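PDB 3IFU: Non-structural protein from Porcine reproductive and respiratory syndrome virus, which serves as the Nsp1α leader part of the viral polyprotein, a zinc-binding, papain-like cysteine protease that probably also suppresses host interferon-beta production. Local coordinates for residues R127-V132 with Q166-E171; P134-G139 with T160-P165. One frame throughout, in Å; residues are numbered along the deposited sequence.

In the fold
Coming from the N-terminal zinc finger and the helices that follow it, the chain enters the four-stranded antiparallel sheet of the protease region at strand 127-130. The loop 134-139 leads to strands 140-142 and 147-148 of the same sheet, and the chain returns along strand 157-160. Where that strand ends, 160-165 meets the loop 134-139 and closes the shorter excursion, interaction 2. Immediately after it, 166-171 passes outside strand 127-130 and closes the longer one, interaction 1, which therefore encloses the other. The two share a border at Y129, whose ring packs against T160 and L164, so the sheet edge and the segment leaving the sheet meet around this ring.

Interaction 1: R127-V132 with Q166-E171; sequences RWYPIV and QRPKPE
An outer strand of a four-stranded antiparallel sheet, 127-130, is flanked here by the irregular segment 166-171, and W128 meets K169 through their backbones. K169 N donates to W128 O over 3.2 Å, with an N-H...O angle of 153°. A water closes the same pair from the other end, accepting from W128 N and donating to K169 O, so both backbone polar groups of W128 on this side are used, one directly and one through solvent.

Side chains pack around this short pairing. The Y129 ring lies alongside P168, pointing the same way, with Y129 CE1 4.0 Å from P168 CB. The same P168 CB also meets the aliphatic start of R127, 3.9 Å from R127 CB. The bend of K169 at chi2 (57°) brings its CD obliquely against the P130 ring, 3.8 Å from P130 CD. Q166 is bent at chi2 too; its amide plane stands 71° from the Y129 ring, and Q166 OE1 comes within 3.5 Å of Y129 CB. V132 arrives from the opposite direction, and its CG2 sits tightly, 3.4 Å from Q166 CG.

The guanidinium of R127 turns elsewhere, hydrogen-bonding Y122 O and lying against the Y122 ring, while K169 makes a cation-pi contact with F173. On the inner side, R127 and Y129 pair with T160 and V158 of strand 157-160, and the W128 indole packs on that strand and on A142 of strand 140-142.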
loop_
_atom_site.group_PDB
_atom_site.type_symbol
_atom_site.label_atom_id
_atom_site.label_comp_id
_atom_site.label_asym_id
_atom_site.label_seq_id
_atom_site.Cartn_x
_atom_site.Cartn_y
_atom_site.Cartn_z
ATOM N N ARG A 127 -10.749 -5.310 9.536
ATOM C CA ARG A 127 -12.058 -5.908 9.333
ATOM C C ARG A 127 -12.053 -6.576 7.975
ATOM O O ARG A 127 -11.365 -6.111 7.069
ATOM C CB ARG A 127 -13.137 -4.825 9.353
ATOM C CG ARG A 127 -13.228 -4.035 10.661
ATOM C CD ARG A 127 -13.993 -4.800 11.749
ATOM N NE ARG A 127 -13.999 -4.092 13.031
ATOM C CZ ARG A 127 -12.957 -4.002 13.860
ATOM N NH1 ARG A 127 -11.802 -4.582 13.563
ATOM N NH2 ARG A 127 -13.066 -3.318 14.990
ATOM N N TRP A 128 -12.793 -7.675 7.836
ATOM C CA TRP A 128 -12.894 -8.363 6.551
ATOM C C TRP A 128 -14.065 -7.743 5.803
ATOM O O TRP A 128 -15.006 -7.249 6.417
ATOM C CB TRP A 128 -13.156 -9.862 6.729
ATOM C CG TRP A 128 -11.957 -10.649 7.146
ATOM C CD1 TRP A 128 -11.685 -11.132 8.395
ATOM C CD2 TRP A 128 -10.846 -11.028 6.317
ATOM N NE1 TRP A 128 -10.473 -11.786 8.398
ATOM C CE2 TRP A 128 -9.936 -11.737 7.135
ATOM C CE3 TRP A 128 -10.531 -10.836 4.963
ATOM C CZ2 TRP A 128 -8.727 -12.255 6.644
ATOM C CZ3 TRP A 128 -9.327 -11.351 4.473
ATOM C CH2 TRP A 128 -8.442 -12.051 5.315
ATOM N N TYR A 129 -14.004 -7.756 4.479
ATOM C CA TYR A 129 -15.078 -7.194 3.676
ATOM C C TYR A 129 -15.260 -8.046 2.440
ATOM O O TYR A 129 -14.283 -8.556 1.877
ATOM C CB TYR A 129 -14.744 -5.771 3.229
ATOM C CG TYR A 129 -14.654 -4.749 4.336
ATOM C CD1 TYR A 129 -15.764 -3.997 4.709
ATOM C CD2 TYR A 129 -13.452 -4.528 5.008
ATOM C CE1 TYR A 129 -15.682 -3.047 5.721
ATOM C CE2 TYR A 129 -13.358 -3.587 6.022
ATOM C CZ TYR A 129 -14.472 -2.846 6.377
ATOM O OH TYR A 129 -14.378 -1.912 7.387
ATOM N N PRO A 130 -16.517 -8.243 2.013
ATOM C CA PRO A 130 -16.785 -9.043 0.813
ATOM C C PRO A 130 -16.329 -8.170 -0.343
ATOM O O PRO A 130 -16.764 -7.030 -0.456
ATOM C CB PRO A 130 -18.302 -9.200 0.831
ATOM C CG PRO A 130 -18.636 -9.118 2.297
ATOM C CD PRO A 130 -17.758 -7.989 2.764
ATOM N N ILE A 131 -15.441 -8.678 -1.187
ATOM C CA ILE A 131 -14.962 -7.873 -2.302
ATOM C C ILE A 131 -16.122 -7.535 -3.235
ATOM O O ILE A 131 -16.832 -8.423 -3.698
ATOM C CB ILE A 131 -13.857 -8.601 -3.097
ATOM C CG1 ILE A 131 -12.652 -8.873 -2.196
ATOM C CG2 ILE A 131 -13.440 -7.756 -4.283
ATOM C CD1 ILE A 131 -11.641 -9.840 -2.795
ATOM N N VAL A 132 -16.313 -6.245 -3.490
ATOM C CA VAL A 132 -17.381 -5.768 -4.365
ATOM C C VAL A 132 -16.845 -4.707 -5.309
ATOM O O VAL A 132 -17.604 -4.084 -6.050
ATOM C CB VAL A 132 -18.547 -5.141 -3.559
ATOM C CG1 VAL A 132 -19.415 -6.227 -2.959
ATOM C CG2 VAL A 132 -17.993 -4.231 -2.469
ATOM N N GLN A 166 -18.703 -0.618 2.586
ATOM C CA GLN A 166 -19.389 -1.893 2.752
ATOM C C GLN A 166 -19.610 -2.126 4.238
ATOM O O GLN A 166 -19.272 -1.279 5.066
ATOM C CB GLN A 166 -18.552 -3.050 2.188
ATOM C CG GLN A 166 -18.254 -2.951 0.705
ATOM C CD GLN A 166 -16.772 -2.799 0.415
ATOM O OE1 GLN A 166 -15.982 -3.711 0.667
ATOM N NE2 GLN A 166 -16.387 -1.638 -0.114
ATOM N N ARG A 167 -20.168 -3.283 4.574
ATOM C CA ARG A 167 -20.429 -3.617 5.964
ATOM C C ARG A 167 -19.435 -4.675 6.411
ATOM O O ARG A 167 -19.353 -5.753 5.823
ATOM C CB ARG A 167 -21.861 -4.136 6.121
ATOM C CG ARG A 167 -22.829 -3.593 5.072
ATOM C CD ARG A 167 -24.290 -3.757 5.485
ATOM N NE ARG A 167 -24.523 -4.981 6.249
ATOM C CZ ARG A 167 -24.783 -5.006 7.553
ATOM N NH1 ARG A 167 -24.979 -6.164 8.173
ATOM N NH2 ARG A 167 -24.860 -3.869 8.233
ATOM N N PRO A 168 -18.664 -4.380 7.465
ATOM C CA PRO A 168 -17.674 -5.333 7.970
ATOM C C PRO A 168 -18.281 -6.653 8.422
ATOM O O PRO A 168 -19.457 -6.715 8.779
ATOM C CB PRO A 168 -17.018 -4.572 9.121
ATOM C CG PRO A 168 -18.129 -3.711 9.623
ATOM C CD PRO A 168 -18.743 -3.197 8.339
ATOM N N LYS A 169 -17.466 -7.705 8.383
ATOM C CA LYS A 169 -17.865 -9.041 8.811
ATOM C C LYS A 169 -17.679 -9.091 10.330
ATOM O O LYS A 169 -16.706 -8.553 10.848
ATOM C CB LYS A 169 -16.960 -10.081 8.158
ATOM C CG LYS A 169 -17.594 -10.883 7.043
ATOM C CD LYS A 169 -18.122 -10.008 5.942
ATOM C CE LYS A 169 -19.626 -10.174 5.837
ATOM N NZ LYS A 169 -20.011 -11.596 5.601
ATOM N N PRO A 170 -18.607 -9.730 11.064
ATOM C CA PRO A 170 -18.458 -9.798 12.523
ATOM C C PRO A 170 -17.052 -10.266 12.878
ATOM O O PRO A 170 -16.362 -10.832 12.035
ATOM C CB PRO A 170 -19.530 -10.797 12.921
ATOM C CG PRO A 170 -20.602 -10.535 11.911
ATOM C CD PRO A 170 -19.819 -10.446 10.632
ATOM N N GLU A 171 -16.614 -10.043 14.109
ATOM C CA GLU A 171 -15.269 -10.462 14.464
ATOM C C GLU A 171 -15.029 -11.965 14.524
ATOM O O GLU A 171 -13.889 -12.404 14.640
ATOM C CB GLU A 171 -14.832 -9.816 15.774
ATOM C CG GLU A 171 -15.785 -9.955 16.915
ATOM C CD GLU A 171 -15.317 -9.152 18.109
ATOM O OE1 GLU A 171 -14.146 -9.332 18.519
ATOM O OE2 GLU A 171 -16.115 -8.339 18.632
HETATM O O HOH W 1 -14.211 -8.513 10.263
#

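Interaction 2: P134-G139 with T160-P165; sequences PVPGVG and TNLPLP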
loop_
_atom_site.group_PDB
_atom_site.type_symbol
_atom_site.label_atom_id
_atom_site.label_comp_id
_atom_site.label_asym_id
_atom_site.label_seq_id
_atom_site.Cartn_x
_atom_site.Cartn_y
_atom_site.Cartn_z
ATOM N N PRO A 134 -12.789 -2.278 -6.299
ATOM C CA PRO A 134 -11.406 -1.941 -5.961
ATOM C C PRO A 134 -11.228 -1.328 -4.572
ATOM O O PRO A 134 -12.053 -0.549 -4.115
ATOM C CB PRO A 134 -11.008 -0.947 -7.059
ATOM C CG PRO A 134 -12.026 -1.159 -8.147
ATOM C CD PRO A 134 -13.281 -1.421 -7.388
ATOM N N VAL A 135 -10.141 -1.695 -3.904
ATOM C CA VAL A 135 -9.830 -1.145 -2.589
ATOM C C VAL A 135 -8.425 -0.565 -2.649
ATOM O O VAL A 135 -7.478 -1.244 -3.044
ATOM C CB VAL A 135 -9.865 -2.205 -1.477
ATOM C CG1 VAL A 135 -9.411 -1.574 -0.145
ATOM C CG2 VAL A 135 -11.271 -2.764 -1.345
ATOM N N PRO A 136 -8.272 0.704 -2.259
ATOM C CA PRO A 136 -6.947 1.330 -2.292
ATOM C C PRO A 136 -6.071 0.925 -1.109
ATOM O O PRO A 136 -6.570 0.471 -0.078
ATOM C CB PRO A 136 -7.281 2.810 -2.274
ATOM C CG PRO A 136 -8.470 2.842 -1.339
ATOM C CD PRO A 136 -9.302 1.659 -1.805
ATOM N N GLY A 137 -4.763 1.078 -1.276
ATOM C CA GLY A 137 -3.843 0.766 -0.204
ATOM C C GLY A 137 -3.538 -0.691 0.057
ATOM O O GLY A 137 -3.843 -1.563 -0.745
ATOM N N VAL A 138 -2.937 -0.936 1.215
ATOM C CA VAL A 138 -2.531 -2.263 1.636
ATOM C C VAL A 138 -3.675 -3.124 2.163
ATOM O O VAL A 138 -4.640 -2.621 2.746
ATOM C CB VAL A 138 -1.457 -2.170 2.726
ATOM C CG1 VAL A 138 -0.216 -1.480 2.181
ATOM C CG2 VAL A 138 -2.011 -1.405 3.913
ATOM N N GLY A 139 -3.563 -4.430 1.958
ATOM C CA GLY A 139 -4.595 -5.322 2.436
ATOM C C GLY A 139 -4.271 -6.775 2.183
ATOM O O GLY A 139 -3.289 -7.117 1.526
ATOM N N THR A 160 -8.937 -5.141 5.738
ATOM C CA THR A 160 -8.362 -3.807 5.747
ATOM C C THR A 160 -8.744 -3.008 6.980
ATOM O O THR A 160 -9.756 -3.270 7.623
ATOM C CB THR A 160 -8.782 -3.015 4.489
ATOM O OG1 THR A 160 -8.106 -1.753 4.468
ATOM C CG2 THR A 160 -10.287 -2.781 4.485
ATOM N N ASN A 161 -7.916 -2.028 7.306
ATOM C CA ASN A 161 -8.170 -1.174 8.455
ATOM C C ASN A 161 -8.759 0.135 7.961
ATOM O O ASN A 161 -8.964 1.064 8.727
ATOM C CB ASN A 161 -6.876 -0.910 9.239
ATOM C CG ASN A 161 -5.836 -0.152 8.430
ATOM O OD1 ASN A 161 -4.825 0.292 8.972
ATOM N ND2 ASN A 161 -6.073 -0.009 7.131
ATOM N N LEU A 162 -9.033 0.183 6.667
ATOM C CA LEU A 162 -9.602 1.355 6.021
ATOM C C LEU A 162 -11.107 1.435 6.329
ATOM O O LEU A 162 -11.811 0.422 6.292
ATOM C CB LEU A 162 -9.362 1.232 4.514
ATOM C CG LEU A 162 -9.013 2.414 3.615
ATOM C CD1 LEU A 162 -7.898 3.249 4.214
ATOM C CD2 LEU A 162 -8.591 1.869 2.265
ATOM N N PRO A 163 -11.617 2.632 6.662
ATOM C CA PRO A 163 -13.051 2.780 6.965
ATOM C C PRO A 163 -13.935 2.662 5.716
ATOM O O PRO A 163 -14.528 3.644 5.267
ATOM C CB PRO A 163 -13.124 4.163 7.607
ATOM C CG PRO A 163 -11.997 4.901 6.952
ATOM C CD PRO A 163 -10.888 3.882 6.938
ATOM N N LEU A 164 -14.027 1.448 5.175
ATOM C CA LEU A 164 -14.800 1.184 3.965
ATOM C C LEU A 164 -16.312 1.406 4.061
ATOM O O LEU A 164 -16.876 1.427 5.154
ATOM C CB LEU A 164 -14.514 -0.242 3.480
ATOM C CG LEU A 164 -13.063 -0.510 3.073
ATOM C CD1 LEU A 164 -12.963 -1.901 2.452
ATOM C CD2 LEU A 164 -12.592 0.552 2.085
ATOM N N PRO A 165 -16.987 1.568 2.903
ATOM C CA PRO A 165 -18.434 1.793 2.811
ATOM C C PRO A 165 -19.249 0.515 3.014
ATOM O O PRO A 165 -20.358 0.559 3.540
ATOM C CB PRO A 165 -18.595 2.364 1.409
ATOM C CG PRO A 165 -17.629 1.547 0.642
ATOM C CD PRO A 165 -16.393 1.565 1.552
HETATM O O HOH W 2 -6.453 -0.968 2.404
#
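L162 and P136 carry this contact, with their side chains set obliquely to one another. It ties the loop between strands 127-130 and 140-142 to the segment leaving strand 157-160, away from the zinc sites. One methyl does the touching: L162 CD2 lies 3.7 Å from P136 CG and 3.4 Å from P136 O, so it meets both the pyrrolidine ring and the carbonyl that follows it. A first torsion of -142°, away from the usual staggered values, is part of what sets the leucine fork against the proline.

V135 adds the next layer by dividing its two methyls between two leucines. Its CG1 approaches L162 CD2 at 4.3 Å, and its CG2 lies 4.2 Å from L164 CD1. Both leucines start toward the 134-139 loop; between them P163 is the centre of an inverse gamma turn, closed by L164 N to L162 O at 2.7 Å.

At T160 the contact turns polar. This residue heads an ST turn, its OG1 accepting from L162 N over 3.1 Å at an N-H...O angle of 158°. With chi1 at -175°, OG1 lies beside the threonine's carbonyl carbon, from where it meets L162 N; it also donates to a water at 2.8 Å. That water donates in turn to P136 O, 2.9 Å away. Beyond the two segments, Y24 of the second subunit packs on P134 and P136, and Q95 of the second subunit on P163.

The two segments share no direct hydrogen bond. P136 O is where the apolar contact and the water bridge meet: L162 CD2 rests against it, and the water links it to the T160 hydroxyl, which the ST turn itself holds in place.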